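Local coordinates for protein acetyl xylan esterase (Paenibacillus sp. R4, PDB 6AGQ) that probably removes acetyl groups from acetylated xylan as a cold-active serine esterase of the alpha/beta-hydrolase superfamily, at residues 183-188 with 208-213; 204-209 with 264-269; 223-228 with 274-279; 254-259 with 286-291. All coordinates share one frame; numbering follows the deposited sequence.

Three of the four contacts are buried; interaction 3 lies toward the surface. Interactions 1 and 2 share Phe208 and Pro209, and both reach the central sheet, in which strand 203-207 lies between strands 179-184 and 265-271. Interaction 2 is true sheet pairing, built on backbone bonds along parallel strands. Interaction 1, at the C-terminal ends of strands 179-184 and 203-207, combines one backbone bond with aromatic packing round the probable nucleophile elbow. Interaction 3 joins the approach to helix 226-236 to a loop near that site by a backbone bond and a tyrosine edge. Interaction 4 holds a short helix against a turn, largely through apolar contacts, and touches interaction 2 through Leu289 and Tyr286.

Interaction 1: 183-188 with 208-213; sequences GGSQGG and FPFLCH
Phe208 sets the edge of its ring against Ser185, whose CB lies in the ring plane, 3.9 Å from Phe208 CD1. The main chain of the phenylalanine adds a CA-H...O contact, with Ser185 CA 3.3 Å from Phe208 O. Pro209 then runs close to the first turn of helix 186-197: its CB is 3.7 Å from Gly188 C, an approach made against a glycine with no side chain in the way. At Phe210 comes the one hydrogen bond across the contact. Phe210 N reaches Ser185 O at 3.0 Å and is almost straight at hydrogen (171°), although it arrives from above the carbonyl plane; Gly188 N makes a weak bond to the same oxygen. Phe210 CB presses on Gln186 N at 3.4 Å, and its ring, with CG anti to the backbone N (chi1 -179°), leads away so that Gln186 CA meets it at an edge. Leu211 closes the contact more loosely, CD1 lying 4.2 Å from Gln186 O. Ser185 has a positive phi (63°) between strand 179-184 and the helix, which with Gly183 and Gly187 fits the GxSxG nucleophile elbow of alpha/beta hydrolases. The segment 208-213 thus grips the serine by its backbone and CB, while Ser185 OG hydrogen-bonds to His303 NE2, consistent with a nucleophile paired with its catalytic histidine.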
loop_
_atom_site.group_PDB
_atom_site.type_symbol
_atom_site.label_atom_id
_atom_site.label_comp_id
_atom_site.label_asym_id
_atom_site.label_seq_id
_atom_site.Cartn_x
_atom_site.Cartn_y
_atom_site.Cartn_z
ATOM N N GLY A 183 -24.908 18.300 8.955
ATOM C CA GLY A 183 -23.514 18.231 8.565
ATOM C C GLY A 183 -22.934 16.862 8.690
ATOM O O GLY A 183 -23.364 16.059 9.553
ATOM N N GLY A 184 -21.969 16.593 7.832
ATOM C CA GLY A 184 -21.206 15.373 7.908
ATOM C C GLY A 184 -19.850 15.520 8.597
ATOM O O GLY A 184 -19.103 16.481 8.367
ATOM N N SER A 185 -19.535 14.533 9.420
ATOM C CA SER A 185 -18.275 14.441 10.102
ATOM C C SER A 185 -17.971 15.578 11.095
ATOM O O SER A 185 -18.704 15.715 12.041
ATOM C CB SER A 185 -17.155 14.196 9.138
ATOM O OG SER A 185 -16.048 13.794 9.967
ATOM N N GLN A 186 -16.921 16.378 10.944
ATOM C CA GLN A 186 -16.899 17.608 11.706
ATOM C C GLN A 186 -18.290 18.315 11.662
ATOM O O GLN A 186 -18.723 18.834 12.660
ATOM C CB GLN A 186 -15.875 18.567 11.169
ATOM C CG GLN A 186 -15.805 19.911 11.884
ATOM C CD GLN A 186 -14.696 20.792 11.302
ATOM O OE1 GLN A 186 -13.708 21.063 11.962
ATOM N NE2 GLN A 186 -14.851 21.207 10.035
ATOM N N GLY A 187 -18.902 18.373 10.492
ATOM C CA GLY A 187 -20.208 19.032 10.301
ATOM C C GLY A 187 -21.237 18.511 11.281
ATOM O O GLY A 187 -22.027 19.274 11.770
ATOM N N GLY A 188 -21.221 17.186 11.510
ATOM C CA GLY A 188 -22.153 16.458 12.339
ATOM C C GLY A 188 -21.902 16.737 13.774
ATOM O O GLY A 188 -22.834 16.969 14.523
ATOM N N PHE A 208 -22.370 10.708 10.447
ATOM C CA PHE A 208 -21.101 10.223 11.047
ATOM C C PHE A 208 -20.281 11.240 11.828
ATOM O O PHE A 208 -19.157 11.589 11.426
ATOM C CB PHE A 208 -20.252 9.330 10.110
ATOM C CG PHE A 208 -20.059 9.819 8.711
ATOM C CD1 PHE A 208 -19.320 10.975 8.427
ATOM C CD2 PHE A 208 -20.478 9.026 7.640
ATOM C CE1 PHE A 208 -19.075 11.370 7.108
ATOM C CE2 PHE A 208 -20.225 9.395 6.323
ATOM C CZ PHE A 208 -19.527 10.570 6.052
ATOM N N PRO A 209 -20.836 11.690 12.998
ATOM C CA PRO A 209 -20.303 12.853 13.644
ATOM C C PRO A 209 -18.912 12.594 14.259
ATOM O O PRO A 209 -18.695 11.574 14.933
ATOM C CB PRO A 209 -21.340 13.200 14.694
ATOM C CG PRO A 209 -22.105 11.945 14.930
ATOM C CD PRO A 209 -22.078 11.225 13.634
ATOM N N PHE A 210 -18.010 13.524 13.942
ATOM C CA PHE A 210 -16.673 13.686 14.508
ATOM C C PHE A 210 -16.824 14.475 15.798
ATOM O O PHE A 210 -17.952 14.920 16.138
ATOM C CB PHE A 210 -15.826 14.413 13.443
ATOM C CG PHE A 210 -14.420 14.656 13.818
ATOM C CD1 PHE A 210 -13.546 13.604 14.030
ATOM C CD2 PHE A 210 -13.929 15.953 13.890
ATOM C CE1 PHE A 210 -12.213 13.833 14.362
ATOM C CE2 PHE A 210 -12.619 16.185 14.250
ATOM C CZ PHE A 210 -11.761 15.125 14.501
ATOM N N LEU A 211 -15.737 14.564 16.583
ATOM C CA LEU A 211 -15.773 15.265 17.886
ATOM C C LEU A 211 -16.639 14.574 18.946
ATOM O O LEU A 211 -17.211 15.244 19.818
ATOM C CB LEU A 211 -16.221 16.742 17.773
ATOM C CG LEU A 211 -15.643 17.515 16.566
ATOM C CD1 LEU A 211 -16.386 18.809 16.209
ATOM C CD2 LEU A 211 -14.168 17.774 16.815
ATOM N N CYS A 212 -16.697 13.245 18.915
ATOM C CA CYS A 212 -17.484 12.474 19.894
ATOM C C CYS A 212 -16.565 11.465 20.557
ATOM O O CYS A 212 -15.710 10.863 19.914
ATOM C CB CYS A 212 -18.679 11.721 19.277
ATOM S SG CYS A 212 -19.959 12.772 18.478
ATOM N N HIS A 213 -16.815 11.270 21.845
ATOM C CA HIS A 213 -16.147 10.323 22.676
ATOM C C HIS A 213 -14.634 10.316 22.463
ATOM O O HIS A 213 -14.077 9.279 22.088
ATOM C CB HIS A 213 -16.836 8.957 22.452
ATOM C CG HIS A 213 -16.629 7.991 23.570
ATOM N ND1 HIS A 213 -16.070 8.356 24.778
ATOM C CD2 HIS A 213 -16.932 6.674 23.675
ATOM C CE1 HIS A 213 -16.002 7.296 25.571
ATOM N NE2 HIS A 213 -16.506 6.261 24.920
#

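Interaction 2: 204-209 with 264-269; sequences ALPVFP and ARTLMA
Ala204 and Thr266 open a pairing of parallel strands whose short axes run only 14° apart. Ala204 N donates to Arg265 O at 3.0 Å, and Ala204 O in turn receives Leu267 N. Further along, Ala269 N meets Pro206 O at 3.2 Å in the carbonyl plane, and Phe208 N closes the series on Ala269 O at 2.9 Å. The regular alternation is broken at Pro206, which has no N-H to give to Leu267 O; its CD lies 3.5 Å from that oxygen instead. A water takes up the polar demand by donating to Leu267 O at 2.7 Å and, weakly, to Pro206 O.

Side chains pack on both faces of the pair. On one, the Met268 chain leaves with CG anti to the backbone N (chi1 -168°) and bends at its last torsion, crossing the proline rings at about a right angle: CE comes to 4.0 Å from Pro206 CG, and SD touches the Pro209 ring. Thr266 CG2 fills in beside Pro206 CD. On the other face Val207 CG1 meets Ala269 CB at 4.0 Å, and the same methyl lies over the centre of the Phe208 ring.

In the alpha/beta-hydrolase sheet, strand 203-207 has 179-184 as its other neighbour, and strand 265-271 is flanked on its far side by strand 293-298. Helix 309-320 covers Leu205, Val207 and Leu267, while helix 279-286 packs on Pro209 and Met268.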
loop_
_atom_site.group_PDB
_atom_site.type_symbol
_atom_site.label_atom_id
_atom_site.label_comp_id
_atom_site.label_asym_id
_atom_site.label_seq_id
_atom_site.Cartn_x
_atom_site.Cartn_y
_atom_site.Cartn_z
ATOM N N ALA A 204 -32.108 17.984 14.224
ATOM C CA ALA A 204 -30.645 17.831 14.109
ATOM C C ALA A 204 -30.365 16.637 13.199
ATOM O O ALA A 204 -30.933 15.575 13.433
ATOM C CB ALA A 204 -30.016 17.621 15.463
ATOM N N LEU A 205 -29.557 16.832 12.130
ATOM C CA LEU A 205 -29.262 15.782 11.200
ATOM C C LEU A 205 -27.733 15.457 11.094
ATOM O O LEU A 205 -27.171 15.553 10.002
ATOM C CB LEU A 205 -29.828 16.134 9.836
ATOM C CG LEU A 205 -31.362 16.147 9.705
ATOM C CD1 LEU A 205 -31.922 17.521 9.977
ATOM C CD2 LEU A 205 -31.762 15.744 8.293
ATOM N N PRO A 206 -27.090 15.022 12.192
ATOM C CA PRO A 206 -25.675 14.567 12.127
ATOM C C PRO A 206 -25.380 13.350 11.205
ATOM O O PRO A 206 -25.981 12.294 11.363
ATOM C CB PRO A 206 -25.363 14.254 13.568
ATOM C CG PRO A 206 -26.659 13.846 14.148
ATOM C CD PRO A 206 -27.699 14.686 13.493
ATOM N N VAL A 207 -24.459 13.490 10.266
ATOM C CA VAL A 207 -23.955 12.332 9.523
ATOM C C VAL A 207 -22.551 11.967 10.069
ATOM O O VAL A 207 -21.641 12.808 10.111
ATOM C CB VAL A 207 -23.947 12.621 7.991
ATOM C CG1 VAL A 207 -23.284 11.515 7.202
ATOM C CG2 VAL A 207 -25.372 12.780 7.482
ATOM N N PHE A 208 -22.370 10.708 10.447
ATOM C CA PHE A 208 -21.101 10.223 11.047
ATOM C C PHE A 208 -20.281 11.240 11.828
ATOM O O PHE A 208 -19.157 11.589 11.426
ATOM C CB PHE A 208 -20.252 9.330 10.110
ATOM C CG PHE A 208 -20.059 9.819 8.711
ATOM C CD1 PHE A 208 -19.320 10.975 8.427
ATOM C CD2 PHE A 208 -20.478 9.026 7.640
ATOM C CE1 PHE A 208 -19.075 11.370 7.108
ATOM C CE2 PHE A 208 -20.225 9.395 6.323
ATOM C CZ PHE A 208 -19.527 10.570 6.052
ATOM N N PRO A 209 -20.836 11.690 12.998
ATOM C CA PRO A 209 -20.303 12.853 13.644
ATOM C C PRO A 209 -18.912 12.594 14.259
ATOM O O PRO A 209 -18.695 11.574 14.933
ATOM C CB PRO A 209 -21.340 13.200 14.694
ATOM C CG PRO A 209 -22.105 11.945 14.930
ATOM C CD PRO A 209 -22.078 11.225 13.634
ATOM N N ALA A 264 -34.253 18.687 20.505
ATOM C CA ALA A 264 -34.538 18.476 19.110
ATOM C C ALA A 264 -34.677 16.998 18.765
ATOM O O ALA A 264 -34.034 16.153 19.348
ATOM C CB ALA A 264 -33.433 19.155 18.217
ATOM N N ARG A 265 -35.553 16.726 17.805
ATOM C CA ARG A 265 -35.685 15.436 17.147
ATOM C C ARG A 265 -34.487 15.231 16.244
ATOM O O ARG A 265 -34.170 16.136 15.501
ATOM C CB ARG A 265 -37.002 15.396 16.325
ATOM C CG ARG A 265 -37.178 14.125 15.519
ATOM C CD ARG A 265 -38.475 14.092 14.693
ATOM N NE ARG A 265 -39.624 14.435 15.507
ATOM C CZ ARG A 265 -40.385 13.588 16.213
ATOM N NH1 ARG A 265 -40.202 12.258 16.203
ATOM N NH2 ARG A 265 -41.419 14.099 16.896
ATOM N N THR A 266 -33.859 14.060 16.288
ATOM C CA THR A 266 -32.549 13.820 15.645
ATOM C C THR A 266 -32.587 12.605 14.709
ATOM O O THR A 266 -33.187 11.571 15.071
ATOM C CB THR A 266 -31.492 13.538 16.702
ATOM O OG1 THR A 266 -31.466 14.616 17.628
ATOM C CG2 THR A 266 -30.085 13.411 16.105
ATOM N N LEU A 267 -31.994 12.762 13.511
ATOM C CA LEU A 267 -31.792 11.686 12.527
ATOM C C LEU A 267 -30.312 11.597 12.332
ATOM O O LEU A 267 -29.700 12.490 11.670
ATOM C CB LEU A 267 -32.427 11.995 11.163
ATOM C CG LEU A 267 -32.127 10.980 10.018
ATOM C CD1 LEU A 267 -32.792 9.648 10.295
ATOM C CD2 LEU A 267 -32.590 11.438 8.662
ATOM N N MET A 268 -29.735 10.528 12.855
ATOM C CA MET A 268 -28.350 10.216 12.687
ATOM C C MET A 268 -28.012 9.093 11.688
ATOM O O MET A 268 -28.537 8.014 11.803
ATOM C CB MET A 268 -27.741 9.893 14.051
ATOM C CG MET A 268 -26.220 9.849 13.950
ATOM S SD MET A 268 -25.310 9.497 15.433
ATOM C CE MET A 268 -25.815 10.821 16.557
ATOM N N ALA A 269 -27.083 9.348 10.769
ATOM C CA ALA A 269 -26.394 8.332 9.973
ATOM C C ALA A 269 -25.121 7.788 10.632
ATOM O O ALA A 269 -24.243 8.552 11.086
ATOM C CB ALA A 269 -25.983 8.918 8.613
HETATM O O HOH W 1 -28.557 12.631 9.238
#

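Interaction 3: 223-228 with 274-279; sequences SGPYVE and DITCPP
Tyr226 and Thr276 form the close side of this contact. The carbonyl oxygen of Thr276 lies in the plane of the tyrosine ring, at its edge, so that Thr276 O is 3.3 Å from Tyr226 CD2 and nearly as close to CE2; the weakly polar ring C-H groups face the oxygen. The tyrosine reaches it with CG anti to its own carbonyl carbon (chi1 -70°), and its far end is tethered, since Tyr226 OH hydrogen-bonds to Cys212 N and the ring meets that of Phe210. Beside it, Ser223 N donates to Ile275 O at 2.9 Å, tilted from the carbonyl plane, the only hydrogen bond between the two segments.

The loop that offers these carbonyls is shaped by Asp274. Its OD1 takes two backbone donors, Thr276 N at 2.8 Å nearly along the C-O axis and Cys277 N at 2.8 Å from above the carboxylate, making an Asx turn and an Asx motif. The side chain of Asp274 also touches His303, consistent with the acid of a catalytic triad.

On the solvent side the contact is sparser and no hydrogen bond links the side chains: exposed Ile275 lays CD1 against Ser223 OG (3.4 Å), and Thr276 CG2 comes no nearer than 4.3 Å to Pro225 CD.

The contact joins the loop following strand 265-271, just ahead of helix 279-286, to the stretch leading into helix 226-236, with helix 214-219 packed against Tyr226 through Phe214 and Ser217.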
loop_
_atom_site.group_PDB
_atom_site.type_symbol
_atom_site.label_atom_id
_atom_site.label_comp_id
_atom_site.label_asym_id
_atom_site.label_seq_id
_atom_site.Cartn_x
_atom_site.Cartn_y
_atom_site.Cartn_z
ATOM N N SER A 223 -8.447 6.789 12.394
ATOM C CA SER A 223 -7.715 7.547 11.345
ATOM C C SER A 223 -8.284 8.981 11.190
ATOM O O SER A 223 -9.178 9.399 11.952
ATOM C CB SER A 223 -7.818 6.815 10.012
ATOM O OG SER A 223 -7.355 5.496 10.137
ATOM N N GLY A 224 -7.714 9.742 10.254
ATOM C CA GLY A 224 -8.066 11.173 10.037
ATOM C C GLY A 224 -7.690 12.074 11.209
ATOM O O GLY A 224 -6.760 11.789 11.960
ATOM N N PRO A 225 -8.425 13.150 11.403
ATOM C CA PRO A 225 -8.009 14.191 12.373
ATOM C C PRO A 225 -7.814 13.756 13.844
ATOM O O PRO A 225 -7.032 14.389 14.566
ATOM C CB PRO A 225 -9.150 15.248 12.281
ATOM C CG PRO A 225 -10.245 14.636 11.429
ATOM C CD PRO A 225 -9.675 13.471 10.681
ATOM N N TYR A 226 -8.495 12.701 14.304
ATOM C CA TYR A 226 -8.188 12.171 15.623
ATOM C C TYR A 226 -6.677 11.822 15.824
ATOM O O TYR A 226 -6.163 11.934 16.925
ATOM C CB TYR A 226 -9.042 10.988 15.971
ATOM C CG TYR A 226 -10.488 11.258 16.222
ATOM C CD1 TYR A 226 -10.889 12.140 17.236
ATOM C CD2 TYR A 226 -11.471 10.600 15.493
ATOM C CE1 TYR A 226 -12.219 12.384 17.490
ATOM C CE2 TYR A 226 -12.838 10.815 15.760
ATOM C CZ TYR A 226 -13.213 11.727 16.741
ATOM O OH TYR A 226 -14.545 11.936 17.043
ATOM N N VAL A 227 -5.976 11.462 14.763
ATOM C CA VAL A 227 -4.564 11.190 14.837
ATOM C C VAL A 227 -3.708 12.415 15.330
ATOM O O VAL A 227 -2.656 12.211 15.924
ATOM C CB VAL A 227 -4.033 10.606 13.490
ATOM C CG1 VAL A 227 -3.717 11.680 12.482
ATOM C CG2 VAL A 227 -2.760 9.792 13.709
ATOM N N GLU A 228 -4.158 13.659 15.094
ATOM C CA GLU A 228 -3.458 14.867 15.576
ATOM C C GLU A 228 -3.352 14.828 17.109
ATOM O O GLU A 228 -2.375 15.248 17.674
ATOM C CB GLU A 228 -4.217 16.134 15.155
ATOM C CG GLU A 228 -4.279 16.386 13.647
ATOM C CD GLU A 228 -5.110 17.637 13.260
ATOM O OE1 GLU A 228 -5.148 18.612 14.024
ATOM O OE2 GLU A 228 -5.721 17.675 12.161
ATOM N N ASP A 274 -16.655 2.591 9.191
ATOM C CA ASP A 274 -15.972 3.884 9.317
ATOM C C ASP A 274 -14.790 3.736 10.308
ATOM O O ASP A 274 -14.991 3.381 11.479
ATOM C CB ASP A 274 -16.979 4.920 9.832
ATOM C CG ASP A 274 -16.569 6.372 9.536
ATOM O OD1 ASP A 274 -15.339 6.683 9.646
ATOM O OD2 ASP A 274 -17.519 7.197 9.251
ATOM N N ILE A 275 -13.594 3.965 9.806
ATOM C CA ILE A 275 -12.376 4.047 10.645
ATOM C C ILE A 275 -11.959 5.465 11.062
ATOM O O ILE A 275 -11.038 5.610 11.892
ATOM C CB ILE A 275 -11.164 3.300 10.012
ATOM C CG1 ILE A 275 -10.728 3.938 8.686
ATOM C CG2 ILE A 275 -11.520 1.839 9.798
ATOM C CD1 ILE A 275 -9.333 3.521 8.256
ATOM N N THR A 276 -12.643 6.483 10.522
ATOM C CA THR A 276 -12.404 7.876 10.887
ATOM C C THR A 276 -13.267 8.400 12.024
ATOM O O THR A 276 -12.759 9.049 12.912
ATOM C CB THR A 276 -12.516 8.742 9.639
ATOM O OG1 THR A 276 -11.421 8.374 8.797
ATOM C CG2 THR A 276 -12.421 10.228 9.964
ATOM N N CYS A 277 -14.583 8.199 11.933
ATOM C CA CYS A 277 -15.515 8.367 13.064
ATOM C C CYS A 277 -16.101 6.963 13.381
ATOM O O CYS A 277 -17.154 6.557 12.861
ATOM C CB CYS A 277 -16.604 9.397 12.759
ATOM S SG CYS A 277 -15.925 10.940 12.058
ATOM N N PRO A 278 -15.378 6.201 14.199
ATOM C CA PRO A 278 -15.748 4.801 14.402
ATOM C C PRO A 278 -17.110 4.723 15.038
ATOM O O PRO A 278 -17.411 5.581 15.869
ATOM C CB PRO A 278 -14.694 4.276 15.365
ATOM C CG PRO A 278 -13.595 5.286 15.318
ATOM C CD PRO A 278 -14.288 6.598 15.103
ATOM N N PRO A 279 -17.919 3.731 14.632
ATOM C CA PRO A 279 -19.320 3.693 14.976
ATOM C C PRO A 279 -19.615 3.644 16.478
ATOM O O PRO A 279 -20.639 4.171 16.894
ATOM C CB PRO A 279 -19.822 2.461 14.239
ATOM C CG PRO A 279 -18.614 1.615 14.073
ATOM C CD PRO A 279 -17.492 2.518 13.914
#

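Interaction 4: 254-259 with 286-291; sequences DGMNMA and YNHLAG
His288 leans on helix 255-259 from its CB outward. That CB lies 3.9 Å from Met256 O and 4.2 Å from Ala259 CB, resting over the last turn of the helix. Further out, ND1 is 3.7 Å from Met256 CG, while on its polar side it hydrogen-bonds to Ala284 O in helix 279-286; because a carbonyl can only accept, this nitrogen should carry a hydrogen. CE1, next in the ring, still borders the same methionine carbon. Met256 crosses the imidazole at a slant. Its chain is extended as far as SD and then turns at its last torsion (chi3 84°), which brings CE against His213. The sulfur stays 5.2 Å from the centre of the His288 ring.

His288 is the third residue of a type I beta turn from Tyr286 to Leu289, part of the link from helix 279-286 to strand 293-298, the outermost strand on that side of the alpha/beta-hydrolase sheet within the chain. At the last residue of the turn, Leu289 CD2 packs on Ala259 CB at 3.7 Å. Ala259 O, at the helix end, receives a CA-H...O contact from Leu289 CA at 3.2 Å and a weak, bent bond from Ala290 N. At the opposite end of the helix Asp254 acts as N-cap: OD1 accepts from Met256 N through its anti lone pair and also binds His213 N, while OD2 takes Phe214 N.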
loop_
_atom_site.group_PDB
_atom_site.type_symbol
_atom_site.label_atom_id
_atom_site.label_comp_id
_atom_site.label_asym_id
_atom_site.label_seq_id
_atom_site.Cartn_x
_atom_site.Cartn_y
_atom_site.Cartn_z
ATOM N N ASP A 254 -17.216 17.741 23.692
ATOM C CA ASP A 254 -17.491 16.375 23.272
ATOM C C ASP A 254 -18.978 16.217 22.894
ATOM O O ASP A 254 -19.870 16.447 23.706
ATOM C CB ASP A 254 -17.093 15.375 24.348
ATOM C CG ASP A 254 -16.967 13.941 23.817
ATOM O OD1 ASP A 254 -17.923 13.422 23.178
ATOM O OD2 ASP A 254 -15.901 13.327 24.057
ATOM N N GLY A 255 -19.227 15.792 21.657
ATOM C CA GLY A 255 -20.601 15.584 21.178
ATOM C C GLY A 255 -21.474 14.667 22.037
ATOM O O GLY A 255 -22.676 14.848 22.100
ATOM N N MET A 256 -20.880 13.687 22.686
ATOM C CA MET A 256 -21.594 12.859 23.661
ATOM C C MET A 256 -22.179 13.679 24.846
ATOM O O MET A 256 -23.331 13.504 25.254
ATOM C CB MET A 256 -20.611 11.819 24.164
ATOM C CG MET A 256 -21.105 10.879 25.250
ATOM S SD MET A 256 -19.797 9.668 25.483
ATOM C CE MET A 256 -18.673 10.480 26.624
ATOM N N ASN A 257 -21.396 14.603 25.382
ATOM C CA ASN A 257 -21.921 15.548 26.367
ATOM C C ASN A 257 -22.926 16.556 25.797
ATOM O O ASN A 257 -23.853 16.923 26.531
ATOM C CB ASN A 257 -20.768 16.294 27.068
ATOM C CG ASN A 257 -19.865 15.362 27.813
ATOM O OD1 ASN A 257 -20.317 14.357 28.391
ATOM N ND2 ASN A 257 -18.576 15.672 27.816
ATOM N N MET A 258 -22.710 17.076 24.550
ATOM C CA MET A 258 -23.746 17.888 23.883
ATOM C C MET A 258 -25.073 17.144 23.676
ATOM O O MET A 258 -26.167 17.706 23.930
ATOM C CB MET A 258 -23.292 18.353 22.471
ATOM C CG MET A 258 -22.050 19.199 22.463
ATOM S SD MET A 258 -22.344 20.635 23.457
ATOM C CE MET A 258 -20.653 21.256 23.474
ATOM N N ALA A 259 -24.976 15.898 23.199
ATOM C CA ALA A 259 -26.178 15.010 22.969
ATOM C C ALA A 259 -27.110 14.920 24.163
ATOM O O ALA A 259 -28.316 14.869 24.025
ATOM C CB ALA A 259 -25.757 13.594 22.600
ATOM N N TYR A 286 -25.404 9.222 20.158
ATOM C CA TYR A 286 -26.811 8.792 19.838
ATOM C C TYR A 286 -27.543 8.248 21.077
ATOM O O TYR A 286 -28.643 8.647 21.381
ATOM C CB TYR A 286 -26.808 7.707 18.726
ATOM C CG TYR A 286 -28.192 7.217 18.313
ATOM C CD1 TYR A 286 -29.005 8.033 17.553
ATOM C CD2 TYR A 286 -28.695 5.970 18.710
ATOM C CE1 TYR A 286 -30.252 7.658 17.181
ATOM C CE2 TYR A 286 -29.975 5.571 18.336
ATOM C CZ TYR A 286 -30.750 6.436 17.558
ATOM O OH TYR A 286 -32.052 6.178 17.095
ATOM N N ASN A 287 -26.883 7.424 21.859
ATOM C CA ASN A 287 -27.540 6.792 23.027
ATOM C C ASN A 287 -27.710 7.717 24.240
ATOM O O ASN A 287 -28.372 7.332 25.211
ATOM C CB ASN A 287 -26.792 5.499 23.426
ATOM C CG ASN A 287 -27.036 4.380 22.454
ATOM O OD1 ASN A 287 -28.100 4.310 21.869
ATOM N ND2 ASN A 287 -26.053 3.520 22.252
ATOM N N HIS A 288 -27.143 8.920 24.173
ATOM C CA HIS A 288 -27.349 9.992 25.142
ATOM C C HIS A 288 -28.289 11.124 24.708
ATOM O O HIS A 288 -28.596 11.986 25.477
ATOM C CB HIS A 288 -25.968 10.609 25.531
ATOM C CG HIS A 288 -25.250 9.834 26.580
ATOM N ND1 HIS A 288 -24.147 9.054 26.304
ATOM C CD2 HIS A 288 -25.503 9.679 27.906
ATOM C CE1 HIS A 288 -23.726 8.484 27.417
ATOM N NE2 HIS A 288 -24.532 8.842 28.403
ATOM N N LEU A 289 -28.758 11.125 23.486
ATOM C CA LEU A 289 -29.732 12.136 23.034
ATOM C C LEU A 289 -30.924 12.116 23.977
ATOM O O LEU A 289 -31.364 11.050 24.363
ATOM C CB LEU A 289 -30.177 11.839 21.614
ATOM C CG LEU A 289 -29.086 12.024 20.531
ATOM C CD1 LEU A 289 -29.594 11.500 19.226
ATOM C CD2 LEU A 289 -28.686 13.483 20.347
ATOM N N ALA A 290 -31.382 13.285 24.388
ATOM C CA ALA A 290 -32.491 13.395 25.311
ATOM C C ALA A 290 -33.852 13.352 24.547
ATOM O O ALA A 290 -34.843 12.840 25.087
ATOM C CB ALA A 290 -32.357 14.675 26.149
ATOM N N GLY A 291 -33.904 13.821 23.297
ATOM C CA GLY A 291 -35.201 13.917 22.578
ATOM C C GLY A 291 -35.429 12.733 21.662
ATOM O O GLY A 291 -34.574 11.889 21.555
#